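Local atomic coordinates of cytochrome c family protein (Geobacter sulfurreducens, PDB entry 3OUQ), a protein that probably transfers electrons along a row of c-type hemes, six of which are held by this N-terminal fragment of a dodecaheme cytochrome c. Residues V70-D73 / S74-V77; F99-E102 / V103-M107; G139-N143 / D144-F148; A151-C154 / G155-H158. One frame throughout, in Å; residues are numbered along the deposited sequence.

Interaction 1 (V70-D73 / S74-V77); sequences VADD and SQCV. With HEC (heme c), chain D.
Asp72 and Gln75 lie alongside each other on a tight turn. Their side chains point the same way, and Asp72 CB meets Gln75 CG at 3.4 Å. The carboxylate and amide planes differ by 32°. Gln75 N donates to Asp72 O at 2.6 Å, closing the turn. The Gln75 chain bends at its second torsion (chi2 -63°). This folds the amide back over its own backbone, where NE2 makes a weak bond to Ser74 O at 3.1 Å. Asp73 turns its carboxylate out of the turn. Its OD1 accepts from Arg113 N, and weakly from Cys112 N, which ties the turn to the attachment segment of another heme. A water links the two halves, donating to Asp73 O at 2.7 Å and accepting from Val77 N. Cys76 holds SG opposite its carbonyl carbon (chi1 -58°), and from there SG reaches heme atom CAB in a 1.8 Å thioether bond. Val70 CG1 rests on the heme methyl CMC at 3.7 Å. The turn thus leads into the first cysteine of a CXXCH heme c attachment motif, completed by Cys79 and His80.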
# COMPACT_ATOMS: atom_id res chain seq x y z
N VAL A 70 8.86 -7.94 -3.13
CA VAL A 70 7.71 -7.10 -2.83
C VAL A 70 8.22 -5.72 -2.44
O VAL A 70 7.44 -4.80 -2.21
CB VAL A 70 6.89 -7.68 -1.65
CG1 VAL A 70 6.21 -8.96 -2.08
CG2 VAL A 70 7.79 -7.95 -0.47
N ALA A 71 9.54 -5.58 -2.38
CA ALA A 71 10.17 -4.32 -2.01
C ALA A 71 10.83 -3.62 -3.20
O ALA A 71 11.93 -3.07 -3.07
CB ALA A 71 11.18 -4.56 -0.91
N ASP A 72 10.17 -3.65 -4.35
CA ASP A 72 10.70 -3.01 -5.55
C ASP A 72 9.63 -2.15 -6.20
O ASP A 72 8.65 -2.67 -6.73
CB ASP A 72 11.19 -4.07 -6.55
CG ASP A 72 12.64 -4.46 -6.32
OD1 ASP A 72 13.10 -4.42 -5.15
OD2 ASP A 72 13.33 -4.82 -7.31
N ASP A 73 9.83 -0.84 -6.16
CA ASP A 73 8.88 0.07 -6.76
C ASP A 73 8.56 -0.33 -8.20
O ASP A 73 7.47 -0.06 -8.70
CB ASP A 73 9.42 1.50 -6.73
CG ASP A 73 9.51 2.06 -5.33
OD1 ASP A 73 8.63 1.73 -4.50
OD2 ASP A 73 10.44 2.85 -5.05
N SER A 74 9.51 -0.99 -8.87
CA SER A 74 9.31 -1.42 -10.25
C SER A 74 8.65 -2.78 -10.35
O SER A 74 8.32 -3.24 -11.43
CB SER A 74 10.65 -1.46 -11.01
OG SER A 74 11.60 -2.28 -10.34
N GLN A 75 8.45 -3.43 -9.21
CA GLN A 75 7.83 -4.74 -9.20
C GLN A 75 6.42 -4.77 -8.62
O GLN A 75 5.83 -5.83 -8.49
CB GLN A 75 8.72 -5.73 -8.43
CG GLN A 75 10.03 -6.04 -9.11
CD GLN A 75 9.84 -6.72 -10.45
OE1 GLN A 75 10.55 -7.67 -10.78
NE2 GLN A 75 8.87 -6.25 -11.23
N CYS A 76 5.88 -3.61 -8.28
CA CYS A 76 4.54 -3.58 -7.73
C CYS A 76 3.58 -3.96 -8.83
O CYS A 76 2.62 -4.71 -8.60
CB CYS A 76 4.19 -2.18 -7.22
SG CYS A 76 5.32 -1.57 -5.94
N VAL A 77 3.83 -3.46 -10.03
CA VAL A 77 2.96 -3.77 -11.16
C VAL A 77 2.83 -5.28 -11.41
O VAL A 77 1.88 -5.70 -12.04
CB VAL A 77 3.47 -3.13 -12.45
CG1 VAL A 77 4.81 -3.72 -12.83
CG2 VAL A 77 2.46 -3.36 -13.56
FE HEC D . 1.12 -5.17 -2.39
CHA HEC D . -1.52 -5.40 -0.21
CHB HEC D . 1.08 -1.81 -2.07
CHC HEC D . 3.98 -5.01 -4.18
CHD HEC D . 0.85 -8.50 -3.07
NA HEC D . -0.01 -3.89 -1.39
C1A HEC D . -0.96 -4.16 -0.41
C2A HEC D . -1.43 -2.94 0.22
C3A HEC D . -0.81 -1.93 -0.44
C4A HEC D . 0.06 -2.51 -1.44
CMA HEC D . -0.92 -0.45 -0.10
CAA HEC D . -2.35 -2.81 1.42
CBA HEC D . -1.66 -3.05 2.76
CGA HEC D . -0.48 -2.12 2.99
O1A HEC D . -0.70 -0.90 3.03
O2A HEC D . 0.65 -2.61 3.13
NB HEC D . 2.36 -3.73 -2.88
C1B HEC D . 2.19 -2.38 -2.70
C2B HEC D . 3.31 -1.63 -3.21
C3B HEC D . 4.15 -2.54 -3.71
C4B HEC D . 3.54 -3.83 -3.56
CMB HEC D . 3.47 -0.11 -3.22
CAB HEC D . 5.49 -2.29 -4.33
CBB HEC D . 6.63 -1.96 -3.41
NC HEC D . 2.21 -6.49 -3.41
C1C HEC D . 3.36 -6.26 -4.13
C2C HEC D . 3.86 -7.47 -4.74
C3C HEC D . 2.95 -8.44 -4.48
C4C HEC D . 1.96 -7.84 -3.60
CMC HEC D . 5.21 -7.71 -5.43
CAC HEC D . 2.93 -9.84 -5.11
CBC HEC D . 4.08 -10.74 -4.71
ND HEC D . -0.16 -6.60 -1.85
C1D HEC D . -0.15 -7.91 -2.29
C2D HEC D . -1.20 -8.67 -1.63
C3D HEC D . -1.82 -7.81 -0.75
C4D HEC D . -1.18 -6.53 -0.93
CMD HEC D . -1.53 -10.14 -1.85
CAD HEC D . -2.85 -8.16 0.34
CBD HEC D . -2.24 -9.07 1.39
CGD HEC D . -3.22 -9.45 2.48
O1D HEC D . -2.89 -10.33 3.30
O2D HEC D . -4.33 -8.88 2.52
O HOH W 1 5.82 -1.55 -10.30

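Interaction 2 (F99-E102 / V103-M107); sequences FSHE and VHVPM. With HEC (heme c), chain E.
His101 and His104 are one helical turn apart, yet they bind the irons of two different hemes. His101 NE2 binds the iron of one heme at 2.0 Å, with His116 as the other axial ligand. His104 NE2 binds the iron of a neighbouring heme, which it shares with His142. Phe99 fills the space between His104 and the first heme. Its ring makes an offset stack with His104, centroids 4.3 Å apart and planes at 30°, with CE1 over the middle of the imidazole. The heme methyl CMD lies over a face of Phe99, 3.5 Å from CD2. His104 keeps its ring beside its backbone N (chi1 -65°), which turns ND1 back to the start of the helix. There ND1 donates to Ser100 O at 2.7 Å, nearly head-on to the carbonyl. Ser100 is also the N-cap, its OG accepting a weak bond from Glu102 N. Val105 N closes the turn on His101 O at 2.9 Å, and Val105 CG2 lies at the edge of the His101 ring, 3.7 Å from CD2. Were His104 replaced by a leucine, its iron would lose an axial ligand, and Ser100 O and Phe99 would probably lose their donor and stacking partner. The bond from ND1 to a carbonyl fixes the ring's rotation and is likely to make the imidazole a stronger electron donor to its iron.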
# COMPACT_ATOMS: atom_id res chain seq x y z
N PHE A 99 -7.04 12.22 -1.55
CA PHE A 99 -5.70 11.87 -1.98
C PHE A 99 -5.75 11.16 -3.33
O PHE A 99 -6.50 10.21 -3.52
CB PHE A 99 -5.00 10.94 -1.00
CG PHE A 99 -3.62 10.55 -1.45
CD1 PHE A 99 -2.55 11.41 -1.25
CD2 PHE A 99 -3.42 9.39 -2.18
CE1 PHE A 99 -1.29 11.11 -1.76
CE2 PHE A 99 -2.16 9.09 -2.70
CZ PHE A 99 -1.10 9.95 -2.49
N SER A 100 -4.95 11.63 -4.27
CA SER A 100 -4.90 11.04 -5.59
C SER A 100 -3.48 10.58 -5.93
O SER A 100 -2.50 11.18 -5.48
CB SER A 100 -5.38 12.06 -6.62
OG SER A 100 -5.09 11.65 -7.94
N HIS A 101 -3.37 9.51 -6.71
CA HIS A 101 -2.07 9.00 -7.13
C HIS A 101 -1.71 9.62 -8.47
O HIS A 101 -0.54 9.77 -8.81
CB HIS A 101 -2.09 7.48 -7.26
CG HIS A 101 -2.03 6.75 -5.96
ND1 HIS A 101 -3.10 6.61 -5.10
CD2 HIS A 101 -1.00 6.09 -5.37
CE1 HIS A 101 -2.69 5.89 -4.05
NE2 HIS A 101 -1.42 5.55 -4.16
N GLU A 102 -2.74 9.98 -9.24
CA GLU A 102 -2.55 10.61 -10.54
C GLU A 102 -1.70 11.85 -10.35
O GLU A 102 -0.94 12.24 -11.23
CB GLU A 102 -3.88 11.02 -11.15
CG GLU A 102 -4.88 9.89 -11.25
CD GLU A 102 -5.85 9.85 -10.09
OE1 GLU A 102 -6.80 10.67 -10.10
OE2 GLU A 102 -5.66 9.02 -9.17
N VAL A 103 -1.85 12.46 -9.18
CA VAL A 103 -1.11 13.65 -8.84
C VAL A 103 0.25 13.32 -8.24
O VAL A 103 1.27 13.82 -8.69
CB VAL A 103 -1.90 14.53 -7.83
CG1 VAL A 103 -1.00 15.62 -7.26
CG2 VAL A 103 -3.10 15.16 -8.51
N HIS A 104 0.27 12.44 -7.25
CA HIS A 104 1.51 12.10 -6.56
C HIS A 104 2.56 11.20 -7.18
O HIS A 104 3.74 11.55 -7.20
CB HIS A 104 1.18 11.57 -5.18
CG HIS A 104 0.57 12.59 -4.29
ND1 HIS A 104 -0.75 12.98 -4.36
CD2 HIS A 104 1.14 13.39 -3.36
CE1 HIS A 104 -0.93 13.97 -3.49
NE2 HIS A 104 0.19 14.26 -2.86
N VAL A 105 2.15 10.03 -7.66
CA VAL A 105 3.12 9.10 -8.23
C VAL A 105 3.92 9.73 -9.36
O VAL A 105 5.15 9.72 -9.35
CB VAL A 105 2.42 7.83 -8.70
CG1 VAL A 105 3.41 6.93 -9.43
CG2 VAL A 105 1.82 7.11 -7.50
N PRO A 106 3.24 10.30 -10.36
CA PRO A 106 4.03 10.89 -11.44
C PRO A 106 4.91 12.02 -10.93
O PRO A 106 5.86 12.42 -11.59
CB PRO A 106 2.98 11.34 -12.44
CG PRO A 106 1.76 11.53 -11.62
CD PRO A 106 1.80 10.38 -10.66
N MET A 107 4.59 12.53 -9.74
CA MET A 107 5.36 13.62 -9.12
C MET A 107 6.57 13.10 -8.36
O MET A 107 7.52 13.84 -8.11
CB MET A 107 4.48 14.39 -8.14
CG MET A 107 3.58 15.41 -8.77
SD MET A 107 4.53 16.70 -9.57
CE MET A 107 4.54 16.08 -11.29
FE HEC E . -0.43 4.42 -2.83
CHA HEC E . -3.46 3.66 -1.36
CHB HEC E . -0.41 1.33 -4.34
CHC HEC E . 2.44 5.28 -4.47
CHD HEC E . -0.10 7.03 -0.71
NA HEC E . -1.64 2.84 -2.81
C1A HEC E . -2.88 2.72 -2.19
C2A HEC E . -3.39 1.36 -2.34
C3A HEC E . -2.52 0.66 -3.12
C4A HEC E . -1.43 1.59 -3.42
CMA HEC E . -2.72 -0.75 -3.66
CAA HEC E . -4.66 0.86 -1.69
CBA HEC E . -4.37 0.10 -0.42
CGA HEC E . -5.63 -0.48 0.19
O1A HEC E . -5.53 -1.25 1.17
O2A HEC E . -6.73 -0.16 -0.30
NB HEC E . 0.71 3.55 -4.18
C1B HEC E . 0.55 2.27 -4.73
C2B HEC E . 1.50 2.05 -5.80
C3B HEC E . 2.26 3.19 -5.90
C4B HEC E . 1.81 4.09 -4.85
CMB HEC E . 1.60 0.80 -6.63
CAB HEC E . 3.37 3.47 -6.91
CBB HEC E . 2.94 3.63 -8.36
NC HEC E . 0.90 5.85 -2.61
C1C HEC E . 2.03 6.10 -3.38
C2C HEC E . 2.75 7.26 -2.86
C3C HEC E . 2.07 7.69 -1.78
C4C HEC E . 0.92 6.83 -1.63
CMC HEC E . 4.00 7.87 -3.42
CAC HEC E . 2.42 8.88 -0.87
CBC HEC E . 2.68 10.21 -1.58
ND HEC E . -1.59 5.22 -1.42
C1D HEC E . -1.31 6.34 -0.66
C2D HEC E . -2.45 6.69 0.19
C3D HEC E . -3.34 5.69 0.07
C4D HEC E . -2.84 4.81 -0.95
CMD HEC E . -2.68 7.99 0.94
CAD HEC E . -4.53 5.40 0.97
CBD HEC E . -3.97 4.81 2.24
CGD HEC E . -4.92 3.85 2.91
O1D HEC E . -5.30 2.85 2.25
O2D HEC E . -5.29 4.10 4.09

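Interaction 3 (G139-N143 / D144-F148); sequences GACHN and DKMAF. With HEC (heme c), chain F.
His142 and Cys141 hold the heme directly, and the residues from Met146 to Phe148 wrap round them. His142 NE2 binds the iron at 2.0 Å, with His104 as the other axial ligand. Cys141 SG is bonded to heme atom CAC at 1.8 Å. The next shell fixes the imidazole. Its ND1 donates to Phe148 O at 2.9 Å, in the ring plane and on a lone pair of the carbonyl. Ala147 CB sits over one face in a CH-pi contact, 3.8 Å from the ring centroid. Phe148 has its ring between backbone N and carbonyl carbon (chi1 59°), which brings its face against the edge of the histidine. The two planes are at 55° and the centroids 4.5 Å apart, while the Phe148 edge touches the heme. Further out, Ala147 N bonds to Cys141 O at 2.7 Å. Asn143 shapes the turn itself. Its OD1 accepts from Lys145 N at 3.0 Å, an Asx turn, and more weakly from Met146 N. Its ND2 donates to Gly139 O at 3.1 Å. With a leucine at Asn143, Gly139 O and the two N-H groups of the turn are likely to lose these partners, and the loop could shift. This is the end of a CXXCH motif that begins at Cys138, here in a bis-histidine heme c site.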
# COMPACT_ATOMS: atom_id res chain seq x y z
N GLY A 139 1.93 15.09 6.51
CA GLY A 139 2.98 15.95 7.03
C GLY A 139 4.40 15.52 6.74
O GLY A 139 5.32 16.34 6.77
N ALA A 140 4.61 14.24 6.47
CA ALA A 140 5.96 13.78 6.17
C ALA A 140 6.53 14.49 4.94
O ALA A 140 7.75 14.49 4.73
CB ALA A 140 5.96 12.29 5.98
N CYS A 141 5.68 15.11 4.12
CA CYS A 141 6.17 15.81 2.92
C CYS A 141 5.58 17.20 2.74
O CYS A 141 6.16 18.02 2.03
CB CYS A 141 5.85 15.03 1.66
SG CYS A 141 6.29 13.27 1.69
N HIS A 142 4.42 17.44 3.33
CA HIS A 142 3.76 18.74 3.23
C HIS A 142 4.16 19.59 4.42
O HIS A 142 3.41 19.75 5.38
CB HIS A 142 2.25 18.53 3.17
CG HIS A 142 1.76 18.06 1.84
ND1 HIS A 142 1.54 18.89 0.76
CD2 HIS A 142 1.53 16.80 1.39
CE1 HIS A 142 1.19 18.13 -0.29
NE2 HIS A 142 1.17 16.86 0.04
N ASN A 143 5.38 20.13 4.35
CA ASN A 143 5.94 20.92 5.43
C ASN A 143 6.69 22.16 4.93
O ASN A 143 7.50 22.73 5.65
CB ASN A 143 6.91 20.04 6.21
CG ASN A 143 7.78 19.20 5.28
OD1 ASN A 143 8.48 19.73 4.43
ND2 ASN A 143 7.71 17.88 5.44
N ASP A 144 6.41 22.56 3.69
CA ASP A 144 7.05 23.71 3.06
C ASP A 144 8.47 23.45 2.57
O ASP A 144 9.08 24.32 1.94
CB ASP A 144 7.02 24.92 3.98
CG ASP A 144 5.71 25.67 3.91
OD1 ASP A 144 5.42 26.43 4.85
OD2 ASP A 144 4.98 25.50 2.90
N LYS A 145 8.99 22.26 2.85
CA LYS A 145 10.31 21.89 2.36
C LYS A 145 9.98 21.14 1.07
O LYS A 145 10.12 21.67 -0.03
CB LYS A 145 11.03 20.93 3.30
CG LYS A 145 11.12 21.35 4.76
CD LYS A 145 11.72 20.23 5.61
CE LYS A 145 11.51 20.47 7.10
NZ LYS A 145 11.82 19.25 7.91
N MET A 146 9.50 19.92 1.25
CA MET A 146 9.13 19.04 0.14
C MET A 146 7.94 19.58 -0.65
O MET A 146 8.05 19.88 -1.83
CB MET A 146 8.81 17.66 0.70
CG MET A 146 9.60 16.52 0.09
SD MET A 146 8.63 15.61 -1.11
CE MET A 146 8.55 16.83 -2.42
N ALA A 147 6.79 19.68 0.02
CA ALA A 147 5.57 20.17 -0.60
C ALA A 147 4.93 21.22 0.29
O ALA A 147 5.33 21.40 1.44
CB ALA A 147 4.61 19.02 -0.82
N PHE A 148 3.92 21.92 -0.23
CA PHE A 148 3.26 22.96 0.54
C PHE A 148 2.86 22.48 1.93
O PHE A 148 2.36 21.37 2.10
CB PHE A 148 2.07 23.54 -0.22
CG PHE A 148 1.01 22.54 -0.57
CD1 PHE A 148 0.10 22.09 0.38
CD2 PHE A 148 0.85 22.12 -1.89
CE1 PHE A 148 -0.95 21.24 0.03
CE2 PHE A 148 -0.19 21.27 -2.25
CZ PHE A 148 -1.09 20.83 -1.29
FE HEC F . 0.77 15.49 -1.40
CHA HEC F . 0.91 17.65 -3.98
CHB HEC F . -2.55 16.18 -0.98
CHC HEC F . 0.62 13.09 1.03
CHD HEC F . 4.12 14.90 -1.76
NA HEC F . -0.54 16.68 -2.27
C1A HEC F . -0.32 17.48 -3.36
C2A HEC F . -1.51 18.20 -3.73
C3A HEC F . -2.49 17.81 -2.88
C4A HEC F . -1.87 16.87 -1.96
CMA HEC F . -3.95 18.27 -2.89
CAA HEC F . -1.59 19.23 -4.86
CBA HEC F . -2.33 18.54 -5.98
CGA HEC F . -2.47 19.41 -7.20
O1A HEC F . -2.74 20.62 -7.03
O2A HEC F . -2.33 18.88 -8.33
NB HEC F . -0.65 14.77 -0.27
C1B HEC F . -1.95 15.21 -0.18
C2B HEC F . -2.67 14.49 0.86
C3B HEC F . -1.79 13.63 1.43
C4B HEC F . -0.54 13.78 0.69
CMB HEC F . -4.16 14.59 1.18
CAB HEC F . -2.05 12.71 2.62
CBB HEC F . -3.10 11.64 2.47
NC HEC F . 2.07 14.27 -0.56
C1C HEC F . 1.85 13.35 0.46
C2C HEC F . 3.13 12.76 0.90
C3C HEC F . 4.08 13.29 0.09
C4C HEC F . 3.44 14.19 -0.81
CMC HEC F . 3.31 11.75 2.01
CAC HEC F . 5.56 13.04 0.07
CBC HEC F . 5.91 11.66 -0.43
ND HEC F . 2.22 16.19 -2.54
C1D HEC F . 3.55 15.85 -2.56
C2D HEC F . 4.28 16.52 -3.62
C3D HEC F . 3.41 17.35 -4.22
C4D HEC F . 2.11 17.09 -3.58
CMD HEC F . 5.70 16.25 -4.08
CAD HEC F . 3.79 18.42 -5.22
CBD HEC F . 3.51 19.82 -4.67
CGD HEC F . 3.99 20.93 -5.59
O1D HEC F . 5.23 21.03 -5.80
O2D HEC F . 3.14 21.69 -6.11

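Interaction 4 (A151-C154 / G155-H158); sequences AGNC and GKCH. With HEC (heme c), chain G.
Gly155 continues a short, weakly bonded helical turn begun at Cys154, in which Asn153 O and Cys154 O accept the backbone N-H groups that follow. Lys156 comes next. Its N donates to Asn153 O at 2.7 Å. The extended Lys156 chain runs beside Asn153, pointing the same way, with CD 4.1 Å from Asn153 OD1. The Asn153 amide looks elsewhere for its bond, ND2 donating to Thr149 O. Cys157 N donates a hydrogen bond to Cys154 O at 3.2 Å. Its SG, opposite the carbonyl carbon (chi1 -63°), is bonded to heme atom CAC at 1.8 Å. The second thioether comes from the first segment, where Cys154 SG is bonded to CAB, also at 1.8 Å. The two cysteines therefore grip two neighbouring pyrroles of one heme. His158 is the last residue of the segment. Its N also bonds to Cys154 O, at 2.7 Å, so this one oxygen takes two backbone donors. The same oxygen lies at the edge of the imidazole, near its plane. His158 NE2 reaches the iron at 2.0 Å. The ring is fixed by a further bond from ND1 to Gly95 O. Met129 SD supplies the other axial ligand. Gly152, just before the turn, has backbone angles that call for glycine, and its N lies close to the heme's CBB. From Cys154 to His158 this is a complete CXXCH heme c binding motif, in a site with histidine-methionine ligation.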
# COMPACT_ATOMS: atom_id res chain seq x y z
N ALA A 151 0.17 23.27 7.52
CA ALA A 151 -0.20 24.32 8.46
C ALA A 151 -0.72 25.47 7.59
O ALA A 151 -0.05 26.48 7.39
CB ALA A 151 1.02 24.77 9.26
N GLY A 152 -1.93 25.29 7.07
CA GLY A 152 -2.51 26.26 6.18
C GLY A 152 -2.75 25.52 4.88
O GLY A 152 -2.55 24.31 4.82
N ASN A 153 -3.15 26.23 3.83
CA ASN A 153 -3.40 25.58 2.55
C ASN A 153 -4.58 24.61 2.63
O ASN A 153 -4.79 23.81 1.72
CB ASN A 153 -2.14 24.84 2.09
CG ASN A 153 -0.95 25.76 1.93
OD1 ASN A 153 -0.96 26.68 1.11
ND2 ASN A 153 0.10 25.51 2.70
N CYS A 154 -5.34 24.69 3.72
CA CYS A 154 -6.50 23.83 3.97
C CYS A 154 -7.31 23.50 2.72
O CYS A 154 -7.70 22.36 2.50
CB CYS A 154 -7.45 24.48 4.97
SG CYS A 154 -6.68 25.10 6.50
N GLY A 155 -7.59 24.54 1.93
CA GLY A 155 -8.39 24.37 0.74
C GLY A 155 -7.74 23.58 -0.37
O GLY A 155 -8.44 23.09 -1.26
N LYS A 156 -6.42 23.45 -0.34
CA LYS A 156 -5.73 22.69 -1.37
C LYS A 156 -5.99 21.20 -1.20
O LYS A 156 -5.89 20.44 -2.16
CB LYS A 156 -4.23 22.97 -1.35
CG LYS A 156 -3.83 24.22 -2.12
CD LYS A 156 -2.33 24.48 -2.07
CE LYS A 156 -1.94 25.64 -2.99
NZ LYS A 156 -0.48 25.98 -2.92
N CYS A 157 -6.33 20.79 0.02
CA CYS A 157 -6.61 19.38 0.28
C CYS A 157 -8.07 19.12 0.65
O CYS A 157 -8.64 18.10 0.27
CB CYS A 157 -5.71 18.86 1.41
SG CYS A 157 -3.92 18.89 1.08
N HIS A 158 -8.66 20.04 1.39
CA HIS A 158 -10.05 19.89 1.81
C HIS A 158 -11.02 20.63 0.89
O HIS A 158 -10.73 21.71 0.37
CB HIS A 158 -10.19 20.39 3.25
CG HIS A 158 -9.47 19.54 4.26
ND1 HIS A 158 -10.04 18.46 4.91
CD2 HIS A 158 -8.20 19.63 4.73
CE1 HIS A 158 -9.12 17.96 5.74
NE2 HIS A 158 -7.98 18.64 5.67
FE HEC G . -6.60 18.49 7.12
CHA HEC G . -7.69 15.66 8.60
CHB HEC G . -8.87 20.30 9.00
CHC HEC G . -5.18 21.39 5.98
CHD HEC G . -5.21 16.69 4.59
NA HEC G . -7.94 18.07 8.53
C1A HEC G . -8.15 16.85 9.12
C2A HEC G . -9.13 16.93 10.17
C3A HEC G . -9.60 18.18 10.16
C4A HEC G . -8.85 18.92 9.16
CMA HEC G . -10.77 18.66 11.01
CAA HEC G . -9.44 15.89 11.22
CBA HEC G . -8.35 15.77 12.28
CGA HEC G . -8.19 17.05 13.09
O1A HEC G . -9.21 17.53 13.63
O2A HEC G . -7.05 17.57 13.19
NB HEC G . -6.89 20.42 7.49
C1B HEC G . -7.89 21.01 8.28
C2B HEC G . -7.68 22.44 8.36
C3B HEC G . -6.58 22.73 7.64
C4B HEC G . -6.14 21.50 7.01
CMB HEC G . -8.51 23.47 9.09
CAB HEC G . -5.86 24.07 7.71
CBB HEC G . -4.52 24.07 8.42
NC HEC G . -5.31 18.93 5.71
C1C HEC G . -4.78 20.18 5.37
C2C HEC G . -3.81 20.03 4.30
C3C HEC G . -3.83 18.75 3.89
C4C HEC G . -4.78 18.05 4.76
CMC HEC G . -2.92 21.10 3.72
CAC HEC G . -3.22 18.22 2.60
CBC HEC G . -1.72 18.06 2.64
ND HEC G . -6.53 16.59 6.64
C1D HEC G . -6.05 16.01 5.48
C2D HEC G . -6.30 14.59 5.50
C3D HEC G . -6.86 14.31 6.69
C4D HEC G . -6.99 15.54 7.39
CMD HEC G . -6.04 13.56 4.42
CAD HEC G . -7.30 12.98 7.26
CBD HEC G . -6.15 12.09 7.64
CGD HEC G . -6.56 10.97 8.56
O1D HEC G . -5.73 10.08 8.82
O2D HEC G . -7.72 10.99 9.02

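The four contacts follow one another along the chain without overlap. Interaction 1 lies in the first cytochrome c7-like part. Interactions 2, 3 and 4 lie in the second. The centres of interactions 1 and 2 are about 17 Å apart and those of interactions 1 and 4 about 31 Å, in line with an elongated molecule. Interaction 2, on helix 101-104, meets interaction 3 at a shared heme, where His104 NE2 and His142 NE2 are 4.0 Å apart. Interaction 3 in turn packs on interaction 4, before and along helix 154-157, through Phe148 against Asn153, Lys156 and Cys157. In the second part, short pieces of chain thus tie three hemes together, consistent with electron transfer along the row; interaction 1 touches none of the others.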